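Local coordinates for peridinin-chlorophyll A protein (Amphidinium carterae, PDB 2C9E) that probably serves as a water-soluble light-harvesting antenna, holding peridinin and chlorophyll a to capture solar energy in the blue-green range, at residues L145-A148 with V149-A152. Numbering follows the deposited sequence.
With PID (peridinin), chain F.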
loop_
_atom_site.group_PDB
_atom_site.type_symbol
_atom_site.label_atom_id
_atom_site.label_comp_id
_atom_site.label_asym_id
_atom_site.label_seq_id
_atom_site.Cartn_x
_atom_site.Cartn_y
_atom_site.Cartn_z
ATOM N N LEU A 145 -10.958 -21.438 4.677
ATOM C CA LEU A 145 -11.017 -20.120 5.333
ATOM C C LEU A 145 -11.912 -19.143 4.508
ATOM O O LEU A 145 -12.707 -18.378 5.063
ATOM C CB LEU A 145 -9.608 -19.507 5.399
ATOM C CG LEU A 145 -9.181 -18.560 6.497
ATOM C CD1 LEU A 145 -8.041 -17.780 5.977
ATOM C CD2 LEU A 145 -10.273 -17.663 6.955
ATOM N N THR A 146 -11.786 -19.167 3.187
ATOM C CA THR A 146 -12.582 -18.230 2.412
ATOM C C THR A 146 -14.064 -18.504 2.634
ATOM O O THR A 146 -14.874 -17.564 2.657
ATOM C CB THR A 146 -12.239 -18.249 0.877
ATOM O OG1 THR A 146 -12.593 -19.502 0.290
ATOM C CG2 THR A 146 -10.746 -17.976 0.642
ATOM N N SER A 147 -14.431 -19.778 2.814
ATOM C CA SER A 147 -15.843 -20.107 3.041
ATOM C C SER A 147 -16.329 -19.650 4.399
ATOM O O SER A 147 -17.488 -19.245 4.531
ATOM C CB SER A 147 -16.083 -21.609 2.967
ATOM O OG SER A 147 -15.671 -22.121 1.722
ATOM N N ALA A 148 -15.460 -19.746 5.415
ATOM C CA ALA A 148 -15.843 -19.324 6.755
ATOM C C ALA A 148 -16.076 -17.844 6.680
ATOM O O ALA A 148 -17.073 -17.358 7.183
ATOM C CB ALA A 148 -14.735 -19.644 7.793
ATOM N N VAL A 149 -15.150 -17.134 6.029
ATOM C CA VAL A 149 -15.264 -15.684 5.853
ATOM C C VAL A 149 -16.505 -15.248 5.044
ATOM O O VAL A 149 -17.201 -14.300 5.413
ATOM C CB VAL A 149 -14.001 -15.132 5.182
ATOM C CG1 VAL A 149 -14.172 -13.669 4.899
ATOM C CG2 VAL A 149 -12.803 -15.387 6.099
ATOM N N ARG A 150 -16.756 -15.927 3.932
ATOM C CA ARG A 150 -17.907 -15.627 3.099
ATOM C C ARG A 150 -19.151 -15.823 3.975
ATOM O O ARG A 150 -19.970 -14.930 4.080
ATOM C CB ARG A 150 -17.968 -16.595 1.916
ATOM C CG ARG A 150 -19.128 -16.327 0.914
ATOM C CD ARG A 150 -19.417 -17.580 0.071
ATOM N NE ARG A 150 -19.707 -18.675 0.995
ATOM C CZ ARG A 150 -19.204 -19.900 0.896
ATOM N NH1 ARG A 150 -18.398 -20.187 -0.125
ATOM N NH2 ARG A 150 -19.420 -20.796 1.872
ATOM N N ASP A 151 -19.275 -16.985 4.618
ATOM C CA ASP A 151 -20.436 -17.230 5.463
ATOM C C ASP A 151 -20.636 -16.100 6.482
ATOM O O ASP A 151 -21.759 -15.669 6.727
ATOM C CB ASP A 151 -20.322 -18.587 6.177
ATOM C CG ASP A 151 -20.492 -19.772 5.214
ATOM O OD1 ASP A 151 -21.022 -19.564 4.100
ATOM O OD2 ASP A 151 -20.110 -20.910 5.563
ATOM N N ALA A 152 -19.556 -15.590 7.055
ATOM C CA ALA A 152 -19.710 -14.547 8.045
ATOM C C ALA A 152 -19.805 -13.122 7.488
ATOM O O ALA A 152 -20.060 -12.190 8.219
ATOM C CB ALA A 152 -18.558 -14.644 9.100
HETATM C C1 PID F . -13.802 -15.157 -1.822
HETATM C C2 PID F . -15.204 -15.373 -2.404
HETATM C C3 PID F . -16.065 -14.128 -2.171
HETATM C C4 PID F . -16.184 -13.909 -0.660
HETATM C C5 PID F . -14.853 -13.538 0.003
HETATM C C6 PID F . -13.635 -14.289 -0.572
HETATM C C7 PID F . -12.558 -14.427 0.312
HETATM C C8 PID F . -11.227 -14.086 0.058
HETATM C C9 PID F . -10.178 -14.208 0.974
HETATM C C10 PID F . -10.237 -14.671 2.284
HETATM C C11 PID F . -8.918 -13.808 0.785
HETATM C C12 PID F . -8.209 -13.991 1.904
HETATM C C13 PID F . -6.861 -13.668 2.067
HETATM C C14 PID F . -6.084 -13.832 3.217
HETATM C C15 PID F . -4.743 -13.443 3.195
HETATM C C16 PID F . -3.848 -13.522 4.262
HETATM C C17 PID F . -2.526 -13.089 4.147
HETATM C C18 PID F . -1.638 -13.132 5.222
HETATM C C19 PID F . -0.317 -12.691 5.163
HETATM C C20 PID F . 0.473 -12.736 6.315
HETATM C C21 PID F . 1.792 -12.291 6.420
HETATM C C22 PID F . 2.448 -12.366 7.649
HETATM C C23 PID F . 3.671 -11.935 7.811
HETATM C C24 PID F . 4.867 -11.428 7.965
HETATM C C25 PID F . 5.095 -9.951 8.326
HETATM C C26 PID F . 5.968 -9.321 7.235
HETATM C C27 PID F . 7.247 -10.120 6.957
HETATM C C28 PID F . 6.959 -11.595 6.644
HETATM C C29 PID F . 6.127 -12.268 7.743
HETATM C C30 PID F . 8.628 -8.470 5.940
HETATM C C31 PID F . 9.382 -7.905 4.735
HETATM C CM1 PID F . -12.840 -16.316 -2.087
HETATM C CM2 PID F . -15.024 -13.817 1.499
HETATM C CM3 PID F . -14.678 -12.028 -0.180
HETATM C CM4 PID F . -6.692 -14.416 4.496
HETATM C CM5 PID F . 2.521 -11.684 5.215
HETATM C CM6 PID F . 3.775 -9.175 8.353
HETATM C CM7 PID F . 5.752 -9.831 9.703
HETATM C CM8 PID F . 5.760 -13.694 7.320
HETATM O O1 PID F . -13.256 -13.836 -1.885
HETATM O O2 PID F . -17.377 -14.316 -2.712
HETATM O O3 PID F . -11.236 -15.105 2.852
HETATM O O4 PID F . -9.008 -14.537 2.869
HETATM O O5 PID F . 6.860 -12.268 8.976
HETATM O O6 PID F . 7.843 -9.570 5.771
HETATM O O7 PID F . 8.788 -7.973 7.053
#
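R150 N donates to T146 O over 2.8 Å, one of four successive i to i+4 backbone bonds in the C-terminal turns of the alpha-helix 132-152. V149 N to L145 O is the straightest, at 173°. One flank of these turns lines a peridinin pocket in this all-helical antenna protein. T146 lies against the ring end of the pigment: its CG2 is 3.7 Å from the lactone carbonyl oxygen, PID O3, while its OG1 turns back to bond K143 O, a use of the hydroxyl that suits threonine to a buried helix position. V149 brings a branch to each neighbour. With CG1 anti to the backbone N (chi1 175°), that methyl meets PID CM2 at 3.5 Å, and CG2 packs against L145 CD2, also at 3.5 Å. Beta-branched valine thus serves pigment and L145 at once; both side chains also touch A98 of helix 87-102, and the longer leucine meets F10 of helix 2-18 as well. A148, with only a methyl, touches A6 of that same helix. R150 serves two surroundings: its aliphatic CG skirts the peridinin ring, then the chain bends at chi3 (56°) and turns one guanidinium face toward S147, whose CA lies 3.7 Å above the plane near the rim. Its NH2 forms a salt bridge with D151 OD1 at 3.0 Å. A leucine in its place would probably leave the D151 carboxylate without this mate and S147 without the guanidinium beside it. In the bridge, D151 OD1 lies in the guanidinium plane but is approached from above the carboxylate plane.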